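Local coordinates for Pre-mRNA splicing helicase-like protein (PDB 4RVQ) that belongs to the spliceosomal Brr2 RNA helicase and supplies its noncanonical, N-terminal PWI-like domain, a helical module probably used for protein or RNA interactions in pre-mRNA splicing, at residues Y13-E18 and L123-G128; T43-I48 and N68-L73; L95-R100 and E111-S116. One frame throughout, in Å; residues are numbered along the deposited sequence. Where two conformers were deposited one is given.

All three contacts lie within one helical PWI-like domain. Contact 1 joins a loop near the N-terminus to the last helix and encloses the other two along the sequence. It is the one that relies on a backbone-to-carboxylate bond, and it is nearer the surface: two of its seven touching residues are exposed. Contact 2, its centre about 23 Å from that of contact 1 and across the chain's centre, is purely apolar between its helices. Contact 3 is more buried, with three of six touching residues buried and none exposed; it combines an apolar inner layer with a salt bridge on its partly exposed side. Contacts 1 and 3 touch directly, since Tyr-127 OH lies 2.6 Å from Glu-111 OE2, whereas contacts 2 and 3 meet lightly through Leu-46 and Thr-96.

Contact 1: residues Y13-E18 and L123-G128; sequences YVHARE and LDELYG
Residues 13-18 run as a loop into a short 3-10 segment at 16-18 and meet the last turn of helix 120-127, the CA atoms of Ala-16 and Leu-126 being 5.1 Å apart. In this all-helical PWI-like domain the contact fastens the N-terminal loop to the C-terminal helix. Glu-125 carries the polar part: its OE2 accepts the backbone N-H of Ala-16 at 2.9 Å, with an N-H...O angle of 151° and the donor nearly in line with the C-O bond. Lys-91 of helix 89-99 forms a salt bridge with the same oxygen and also bonds Val-14 O, so one carboxylate oxygen is gripped twice. On the partly exposed side, Tyr-13 OH in one of its two conformers stands 3.6 Å from Glu-125 OE1, too long for a hydrogen bond.

The His-15 ring lies alongside Glu-125, the two side chains running past each other in opposite directions. Ring and carboxylate planes are only 21° apart, and OE2 sits over one ring face toward the rim. His-15 CG, anti to the backbone N (chi1 -170°), swings the ring to the helix, where His-15 NE2 comes 3.4 Å from Glu-125 CG. The ring is steadied from its own segment, because Arg-17 N donates to His-15 ND1 at 3.0 Å. Beside the polar groups both Ala-16 and Leu-126 rest on Leu-95, with Ala-16 CB 4.0 Å from Leu-126 CB.

Contact 2: residues T43-I48 and N68-L73; sequences TSALKI and NDLMEL
Ile-48 is the main bump of helix 35-50. It reaches across to helix 63-73 and settles against the Asp-69 to Leu-73 surface. The helices run antiparallel, their short axes 168° apart in direction and 9.9 Å apart at closest approach. Ile-48 meets Asp-69 by carbon: Ile-48 CD1 lies 3.8 Å from Asp-69 CB, and CG2 lies against the same CB from the same side. The first torsion (chi1 -66°) sets Ile-48 CG1 beside the backbone N and CG2 beside the carbonyl carbon, and CD1 and CG2 both touch Asp-69.

One turn along, the bump comes from the other helix. Leu-73 forks over the small residues Ser-44 and Ala-45: Leu-73 CD1 rests 3.8 Å from Ser-44 CB, while Leu-73 CD2 bears on the backbone N of Ala-45 at 3.7 Å as well as on its CB. The lack of bulk at Ala-45 makes the hollow, and in one of two conformers Leu-70 CD1 also approaches it, 3.9 Å from Ala-45 CB. Leu-70 continues inward onto Val-82, Leu-85 and Ile-86 of helix 79-87. In the conformer given, the Ser-44 hydroxyl is hydrogen-bonded to Asp-40 O of its own helix. With no hydrogen bond between these two segments, helices 35-50 and 63-73, consecutive and antiparallel, pack through apolar contacts as a helical hairpin of the PWI-like domain.

Contact 3: residues L95-R100 and E111-S116; sequences LTRLAR and EREMAS. With EDO (1,2-ethanediol), chain F.
Leu-95 opens the contact from helix 89-99, its CD2 meeting the CE methyl of Met-114 on helix 104-116 at 4.3 Å. The two helices are consecutive and antiparallel, with short axes crossing at -162° and approaching no closer than 11.2 Å, a wide spacing bridged by long side chains. Leu-95 also lies on Ile-19 and Ile-122, placing this end of the contact inside the domain.

Two residues on, Arg-97 turns to the partly exposed side. With CG anti to the backbone N and the chain extended as far as NE, it spans the gap and meets Glu-113 at about a right angle. Arg-97 NH1 donates to Glu-113 OE1 at 2.8 Å in a salt bridge, the N-H...O angle being 148°. The oxygen lies at the guanidinium edge, near its plane, and the two flat groups are turned 53° from each other. A water makes a second connection, accepting from Arg-97 NH2 at 2.8 Å and donating to Glu-113 OE2 at 2.6 Å. NH1 also makes a weak bond to O1 of a 1,2-ethanediol, probably from the crystallisation liquor, which is itself hydrogen-bonded to Glu-52.

Leu-98 returns to the interior. Its CD2 stands 4.3 Å from Met-114 SD, while CD1 approaches Glu-111 OE2, the oxygen hydrogen-bonded to Tyr-127 OH of helix 120-127; Leu-98 itself packs on Leu-126 and Tyr-127 there. The chemistry is thus layered: methionine and leucines line the inner side of this helical hairpin in loose contact, while both carboxylate oxygens of Glu-113 engage Arg-97, OE1 directly and OE2 through water, which should restrict the rotation of both groups.

Contact 1: residues Y13-E18 and L123-G128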
loop_
_atom_site.group_PDB
_atom_site.type_symbol
_atom_site.label_atom_id
_atom_site.label_comp_id
_atom_site.label_asym_id
_atom_site.label_seq_id
_atom_site.Cartn_x
_atom_site.Cartn_y
_atom_site.Cartn_z
ATOM N N TYR A 13 9.441 -5.493 2.708
ATOM C CA TYR A 13 8.766 -6.599 2.029
ATOM C C TYR A 13 7.424 -6.897 2.700
ATOM O O TYR A 13 7.366 -7.015 3.921
ATOM C CB TYR A 13 9.636 -7.882 1.962
ATOM C CG TYR A 13 8.917 -8.918 1.146
ATOM C CD1 TYR A 13 8.840 -8.811 -0.224
ATOM C CD2 TYR A 13 8.227 -9.969 1.754
ATOM C CE1 TYR A 13 8.122 -9.728 -0.972
ATOM C CE2 TYR A 13 7.512 -10.855 1.016
ATOM C CZ TYR A 13 7.441 -10.741 -0.330
ATOM O OH TYR A 13 6.718 -11.665 -1.054
ATOM N N VAL A 14 6.388 -7.054 1.889
ATOM C CA VAL A 14 5.063 -7.467 2.371
ATOM C C VAL A 14 4.488 -8.364 1.304
ATOM O O VAL A 14 4.409 -7.995 0.129
ATOM C CB VAL A 14 4.141 -6.256 2.651
ATOM C CG1 VAL A 14 4.001 -5.314 1.513
ATOM C CG2 VAL A 14 2.786 -6.747 3.122
ATOM N N HIS A 15 4.126 -9.573 1.695
ATOM C CA HIS A 15 3.565 -10.525 0.749
ATOM C C HIS A 15 2.114 -10.126 0.415
ATOM O O HIS A 15 1.397 -9.606 1.261
ATOM C CB HIS A 15 3.593 -11.952 1.307
ATOM C CG HIS A 15 3.249 -12.978 0.290
ATOM N ND1 HIS A 15 1.959 -13.419 0.071
ATOM C CD2 HIS A 15 4.047 -13.669 -0.558
ATOM C CE1 HIS A 15 1.985 -14.332 -0.883
ATOM N NE2 HIS A 15 3.238 -14.498 -1.282
ATOM N N ALA A 16 1.678 -10.422 -0.804
ATOM C CA ALA A 16 0.323 -10.081 -1.219
ATOM C C ALA A 16 -0.735 -10.591 -0.221
ATOM O O ALA A 16 -1.732 -9.917 0.016
ATOM C CB ALA A 16 0.043 -10.632 -2.601
ATOM N N ARG A 17 -0.561 -11.789 0.323
ATOM C CA ARG A 17 -1.583 -12.339 1.224
ATOM C C ARG A 17 -1.706 -11.558 2.526
ATOM O O ARG A 17 -2.703 -11.727 3.242
ATOM C CB ARG A 17 -1.315 -13.810 1.516
ATOM C CG ARG A 17 -0.155 -14.095 2.435
ATOM C CD ARG A 17 0.130 -15.608 2.475
ATOM N NE ARG A 17 -0.824 -16.296 3.315
ATOM C CZ ARG A 17 -0.998 -17.609 3.433
ATOM N NH1 ARG A 17 -0.319 -18.525 2.716
ATOM N NH2 ARG A 17 -1.928 -17.985 4.287
ATOM N N GLU A 18 -0.718 -10.732 2.842
ATOM C CA GLU A 18 -0.751 -9.945 4.068
ATOM C C GLU A 18 -1.668 -8.738 3.936
ATOM O O GLU A 18 -2.083 -8.187 4.943
ATOM C CB GLU A 18 0.648 -9.489 4.464
ATOM C CG GLU A 18 1.593 -10.623 4.712
ATOM C CD GLU A 18 2.906 -10.134 5.255
ATOM O OE1 GLU A 18 2.917 -9.654 6.420
ATOM O OE2 GLU A 18 3.948 -10.191 4.537
ATOM N N LEU A 123 -0.996 -10.869 -8.707
ATOM C CA LEU A 123 -2.027 -11.884 -8.679
ATOM C C LEU A 123 -1.449 -13.282 -8.497
ATOM O O LEU A 123 -2.024 -14.104 -7.792
ATOM C CB LEU A 123 -2.895 -11.811 -9.923
ATOM C CG LEU A 123 -3.702 -10.526 -10.028
ATOM C CD1 LEU A 123 -4.391 -10.445 -11.395
ATOM C CD2 LEU A 123 -4.719 -10.393 -8.867
ATOM N N ASP A 124 -0.296 -13.563 -9.134
ATOM C CA ASP A 124 0.360 -14.840 -8.928
ATOM C C ASP A 124 0.774 -15.008 -7.488
ATOM O O ASP A 124 0.644 -16.090 -6.903
ATOM C CB ASP A 124 1.606 -14.941 -9.800
ATOM C CG ASP A 124 1.312 -15.223 -11.252
ATOM O OD1 ASP A 124 0.194 -15.591 -11.627
ATOM O OD2 ASP A 124 2.263 -15.114 -12.063
ATOM N N GLU A 125 1.267 -13.947 -6.872
ATOM C CA GLU A 125 1.635 -14.015 -5.466
ATOM C C GLU A 125 0.388 -14.293 -4.610
ATOM O O GLU A 125 0.404 -15.116 -3.687
ATOM C CB GLU A 125 2.245 -12.675 -5.063
ATOM C CG GLU A 125 3.387 -12.775 -4.238
ATOM C CD GLU A 125 4.042 -11.512 -3.788
ATOM O OE1 GLU A 125 5.174 -11.268 -4.227
ATOM O OE2 GLU A 125 3.582 -10.839 -2.912
ATOM N N LEU A 126 -0.697 -13.574 -4.893
ATOM C CA LEU A 126 -1.896 -13.670 -4.058
ATOM C C LEU A 126 -2.534 -15.052 -4.152
ATOM O O LEU A 126 -2.869 -15.652 -3.139
ATOM C CB LEU A 126 -2.900 -12.610 -4.489
ATOM C CG LEU A 126 -4.188 -12.552 -3.696
ATOM C CD1 LEU A 126 -3.877 -12.212 -2.250
ATOM C CD2 LEU A 126 -5.136 -11.560 -4.305
ATOM N N TYR A 127 -2.714 -15.534 -5.374
ATOM C CA TYR A 127 -3.490 -16.724 -5.636
ATOM C C TYR A 127 -2.665 -17.985 -5.849
ATOM O O TYR A 127 -3.195 -19.103 -5.811
ATOM C CB TYR A 127 -4.412 -16.502 -6.849
ATOM C CG TYR A 127 -5.465 -15.432 -6.659
ATOM C CD1 TYR A 127 -6.201 -15.339 -5.487
ATOM C CD2 TYR A 127 -5.732 -14.513 -7.650
ATOM C CE1 TYR A 127 -7.194 -14.393 -5.331
ATOM C CE2 TYR A 127 -6.721 -13.550 -7.492
ATOM C CZ TYR A 127 -7.442 -13.491 -6.317
ATOM O OH TYR A 127 -8.424 -12.546 -6.157
ATOM N N GLY A 128 -1.375 -17.836 -6.072
ATOM C CA GLY A 128 -0.478 -18.936 -6.389
ATOM C C GLY A 128 -0.421 -19.205 -7.875
ATOM O O GLY A 128 -1.266 -18.762 -8.640
#

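Contact 2: residues T43-I48 and N68-L73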
loop_
_atom_site.group_PDB
_atom_site.type_symbol
_atom_site.label_atom_id
_atom_site.label_comp_id
_atom_site.label_asym_id
_atom_site.label_seq_id
_atom_site.Cartn_x
_atom_site.Cartn_y
_atom_site.Cartn_z
ATOM N N THR A 43 -7.394 6.918 3.561
ATOM C CA THR A 43 -8.029 7.384 2.338
ATOM C C THR A 43 -7.088 8.251 1.503
ATOM O O THR A 43 -6.941 8.052 0.289
ATOM C CB THR A 43 -9.319 8.169 2.685
ATOM O OG1 THR A 43 -10.194 7.297 3.392
ATOM C CG2 THR A 43 -10.005 8.670 1.440
ATOM N N SER A 44 -6.438 9.187 2.181
ATOM C CA SER A 44 -5.514 10.073 1.478
ATOM C C SER A 44 -4.301 9.324 0.922
ATOM O O SER A 44 -3.879 9.558 -0.218
ATOM C CB SER A 44 -5.037 11.178 2.385
ATOM O OG SER A 44 -6.116 11.998 2.764
ATOM N N ALA A 45 -3.759 8.413 1.701
ATOM C CA ALA A 45 -2.593 7.671 1.245
ATOM C C ALA A 45 -2.915 6.839 0.019
ATOM O O ALA A 45 -2.112 6.767 -0.924
ATOM C CB ALA A 45 -2.043 6.791 2.374
ATOM N N LEU A 46 -4.084 6.190 -0.025
ATOM C CA LEU A 46 -4.421 5.421 -1.200
ATOM C C LEU A 46 -4.522 6.319 -2.422
ATOM O O LEU A 46 -4.069 5.946 -3.514
ATOM C CB LEU A 46 -5.761 4.680 -0.983
ATOM C CG LEU A 46 -5.639 3.534 0.013
ATOM C CD1 LEU A 46 -7.026 3.100 0.473
ATOM C CD2 LEU A 46 -4.866 2.348 -0.577
ATOM N N LYS A 47 -5.153 7.490 -2.280
ATOM C CA LYS A 47 -5.250 8.404 -3.393
ATOM C C LYS A 47 -3.872 8.846 -3.865
ATOM O O LYS A 47 -3.579 8.827 -5.065
ATOM C CB LYS A 47 -6.087 9.618 -3.033
ATOM C CG LYS A 47 -6.385 10.528 -4.209
ATOM C CD LYS A 47 -7.023 9.748 -5.390
ATOM C CE LYS A 47 -7.291 10.632 -6.611
ATOM N NZ LYS A 47 -7.879 9.853 -7.736
ATOM N N ILE A 48 -3.027 9.248 -2.918
ATOM C CA ILE A 48 -1.676 9.659 -3.270
ATOM C C ILE A 48 -0.888 8.548 -3.972
ATOM O O ILE A 48 -0.288 8.758 -5.017
ATOM C CB ILE A 48 -0.936 10.167 -2.030
ATOM C CG1 ILE A 48 -1.570 11.453 -1.503
ATOM C CG2 ILE A 48 0.526 10.406 -2.354
ATOM C CD1 ILE A 48 -1.174 11.782 -0.084
ATOM N N ASN A 68 6.403 13.660 -2.033
ATOM C CA ASN A 68 6.157 14.913 -1.334
ATOM C C ASN A 68 4.827 14.889 -0.584
ATOM O O ASN A 68 4.767 15.266 0.593
ATOM C CB ASN A 68 6.204 16.078 -2.303
ATOM C CG ASN A 68 7.631 16.534 -2.604
ATOM O OD1 ASN A 68 8.606 16.156 -1.925
ATOM N ND2 ASN A 68 7.757 17.347 -3.632
ATOM N N ASP A 69 3.779 14.436 -1.244
ATOM C CA ASP A 69 2.476 14.443 -0.638
ATOM C C ASP A 69 2.403 13.459 0.521
ATOM O O ASP A 69 1.811 13.745 1.557
ATOM C CB ASP A 69 1.397 14.144 -1.674
ATOM C CG ASP A 69 1.201 15.286 -2.669
ATOM O OD1 ASP A 69 1.779 16.368 -2.475
ATOM O OD2 ASP A 69 0.482 15.062 -3.665
ATOM N N LEU A 70 3.006 12.286 0.375
ATOM C CA LEU A 70 2.985 11.304 1.451
ATOM C C LEU A 70 3.805 11.794 2.666
ATOM O O LEU A 70 3.437 11.556 3.825
ATOM C CB LEU A 70 3.391 9.890 0.953
ATOM C CG LEU A 70 2.792 8.666 1.630
ATOM C CD1 LEU A 70 1.296 8.621 1.433
ATOM C CD2 LEU A 70 3.446 7.401 1.102
ATOM N N MET A 71 4.943 12.450 2.396
ATOM C CA MET A 71 5.745 12.909 3.517
ATOM C C MET A 71 4.950 13.936 4.340
ATOM O O MET A 71 5.021 13.933 5.566
ATOM C CB MET A 71 7.067 13.514 3.045
ATOM C CG MET A 71 8.032 12.438 2.523
ATOM S SD MET A 71 9.667 13.027 2.052
ATOM C CE MET A 71 9.242 14.183 0.713
ATOM N N GLU A 72 4.242 14.850 3.674
ATOM C CA GLU A 72 3.413 15.808 4.372
ATOM C C GLU A 72 2.267 15.117 5.138
ATOM O O GLU A 72 1.960 15.507 6.258
ATOM C CB GLU A 72 2.834 16.806 3.391
ATOM C CG GLU A 72 1.968 17.866 4.083
ATOM C CD GLU A 72 1.451 18.948 3.157
ATOM O OE1 GLU A 72 0.352 19.510 3.421
ATOM O OE2 GLU A 72 2.128 19.260 2.159
ATOM N N LEU A 73 1.686 14.076 4.545
ATOM C CA LEU A 73 0.594 13.366 5.185
ATOM C C LEU A 73 1.041 12.783 6.517
ATOM O O LEU A 73 0.254 12.693 7.474
ATOM C CB LEU A 73 0.091 12.263 4.259
ATOM C CG LEU A 73 -1.139 11.495 4.739
ATOM C CD1 LEU A 73 -2.388 12.443 4.749
ATOM C CD2 LEU A 73 -1.410 10.291 3.836
#

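Contact 3: residues L95-R100 and E111-S116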
loop_
_atom_site.group_PDB
_atom_site.type_symbol
_atom_site.label_atom_id
_atom_site.label_comp_id
_atom_site.label_asym_id
_atom_site.label_seq_id
_atom_site.Cartn_x
_atom_site.Cartn_y
_atom_site.Cartn_z
ATOM N N LEU A 95 -4.273 -4.256 -3.979
ATOM C CA LEU A 95 -4.708 -5.291 -3.080
ATOM C C LEU A 95 -5.669 -4.793 -2.011
ATOM O O LEU A 95 -6.530 -5.556 -1.566
ATOM C CB LEU A 95 -3.548 -6.042 -2.458
ATOM C CG LEU A 95 -2.672 -6.831 -3.425
ATOM C CD1 LEU A 95 -1.436 -7.340 -2.752
ATOM C CD2 LEU A 95 -3.482 -7.917 -4.114
ATOM N N THR A 96 -5.543 -3.533 -1.588
ATOM C CA THR A 96 -6.533 -2.967 -0.681
ATOM C C THR A 96 -7.899 -2.939 -1.385
ATOM O O THR A 96 -8.931 -3.318 -0.825
ATOM C CB THR A 96 -6.124 -1.584 -0.189
ATOM O OG1 THR A 96 -4.904 -1.707 0.556
ATOM C CG2 THR A 96 -7.179 -0.980 0.689
ATOM N N ARG A 97 -7.925 -2.435 -2.619
ATOM C CA ARG A 97 -9.143 -2.384 -3.380
ATOM C C ARG A 97 -9.718 -3.789 -3.578
ATOM O O ARG A 97 -10.924 -4.023 -3.390
ATOM C CB ARG A 97 -8.913 -1.700 -4.726
ATOM C CG ARG A 97 -10.198 -1.442 -5.460
ATOM C CD ARG A 97 -9.971 -0.766 -6.826
ATOM N NE ARG A 97 -11.207 -0.805 -7.591
ATOM C CZ ARG A 97 -11.286 -0.741 -8.912
ATOM N NH1 ARG A 97 -10.208 -0.528 -9.618
ATOM N NH2 ARG A 97 -12.450 -0.898 -9.519
ATOM N N LEU A 98 -8.888 -4.719 -3.987
ATOM C CA LEU A 98 -9.351 -6.087 -4.230
ATOM C C LEU A 98 -9.889 -6.722 -2.957
ATOM O O LEU A 98 -10.942 -7.393 -2.974
ATOM C CB LEU A 98 -8.243 -6.925 -4.877
ATOM C CG LEU A 98 -8.609 -8.355 -5.278
ATOM C CD1 LEU A 98 -9.778 -8.404 -6.227
ATOM C CD2 LEU A 98 -7.393 -9.032 -5.875
ATOM N N ALA A 99 -9.193 -6.534 -1.845
ATOM C CA ALA A 99 -9.639 -7.137 -0.581
ATOM C C ALA A 99 -11.005 -6.633 -0.173
ATOM O O ALA A 99 -11.723 -7.311 0.563
ATOM C CB ALA A 99 -8.638 -6.871 0.527
ATOM N N ARG A 100 -11.345 -5.421 -0.573
ATOM C CA ARG A 100 -12.612 -4.782 -0.248
ATOM C C ARG A 100 -13.730 -5.106 -1.245
ATOM O O ARG A 100 -14.878 -4.708 -0.967
ATOM C CB ARG A 100 -12.388 -3.265 -0.101
ATOM C CG ARG A 100 -11.645 -2.965 1.162
ATOM C CD ARG A 100 -11.095 -1.541 1.265
ATOM N NE ARG A 100 -10.753 -1.252 2.676
ATOM C CZ ARG A 100 -11.675 -0.952 3.572
ATOM N NH1 ARG A 100 -12.904 -0.637 3.198
ATOM N NH2 ARG A 100 -11.383 -0.933 4.845
ATOM N N GLU A 111 -9.300 -7.622 -11.082
ATOM C CA GLU A 111 -8.297 -8.571 -11.542
ATOM C C GLU A 111 -7.915 -8.307 -12.993
ATOM O O GLU A 111 -6.709 -8.397 -13.347
ATOM C CB GLU A 111 -8.815 -10.001 -11.327
ATOM C CG GLU A 111 -8.912 -10.360 -9.868
ATOM C CD GLU A 111 -9.767 -11.567 -9.523
ATOM O OE1 GLU A 111 -10.431 -12.161 -10.385
ATOM O OE2 GLU A 111 -9.768 -11.939 -8.327
ATOM N N ARG A 112 -8.883 -8.015 -13.851
ATOM C CA ARG A 112 -8.576 -7.687 -15.233
ATOM C C ARG A 112 -7.767 -6.399 -15.308
ATOM O O ARG A 112 -6.783 -6.327 -16.079
ATOM C CB ARG A 112 -9.843 -7.536 -16.053
ATOM C CG ARG A 112 -10.619 -8.784 -16.271
ATOM C CD ARG A 112 -11.810 -8.456 -17.140
ATOM N NE ARG A 112 -12.506 -9.626 -17.585
ATOM C CZ ARG A 112 -12.865 -9.858 -18.845
ATOM N NH1 ARG A 112 -12.643 -8.960 -19.811
ATOM N NH2 ARG A 112 -13.497 -10.974 -19.120
ATOM N N GLU A 113 -8.147 -5.389 -14.525
ATOM C CA GLU A 113 -7.401 -4.135 -14.543
ATOM C C GLU A 113 -5.971 -4.326 -14.072
ATOM O O GLU A 113 -5.042 -3.761 -14.675
ATOM C CB GLU A 113 -8.109 -3.065 -13.692
ATOM C CG GLU A 113 -9.426 -2.584 -14.311
ATOM C CD GLU A 113 -10.169 -1.541 -13.471
ATOM O OE1 GLU A 113 -9.763 -1.234 -12.338
ATOM O OE2 GLU A 113 -11.212 -1.012 -13.962
ATOM N N MET A 114 -5.771 -5.117 -13.037
ATOM C CA MET A 114 -4.426 -5.406 -12.590
ATOM C C MET A 114 -3.614 -6.053 -13.690
ATOM O O MET A 114 -2.466 -5.678 -13.915
ATOM C CB MET A 114 -4.474 -6.290 -11.348
ATOM C CG MET A 114 -4.922 -5.558 -10.082
ATOM S SD MET A 114 -5.118 -6.566 -8.622
ATOM C CE MET A 114 -3.429 -6.887 -8.272
ATOM N N ALA A 115 -4.163 -7.052 -14.383
ATOM C CA ALA A 115 -3.439 -7.704 -15.474
ATOM C C ALA A 115 -3.087 -6.649 -16.535
ATOM O O ALA A 115 -1.984 -6.670 -17.088
ATOM C CB ALA A 115 -4.281 -8.830 -16.096
ATOM N N SER A 116 -4.018 -5.747 -16.850
ATOM C CA SER A 116 -3.789 -4.735 -17.880
ATOM C C SER A 116 -2.668 -3.774 -17.484
ATOM O O SER A 116 -2.019 -3.191 -18.371
ATOM C CB SER A 116 -5.059 -3.927 -18.144
ATOM O OG SER A 116 -5.260 -2.893 -17.200
HETATM C C1 EDO F . -6.864 1.205 -8.295
HETATM O O1 EDO F . -8.169 1.378 -8.798
HETATM C C2 EDO F . -5.956 2.288 -8.849
HETATM O O2 EDO F . -6.386 3.533 -8.280
HETATM O O HOH W 1 -12.809 0.056 -12.149
#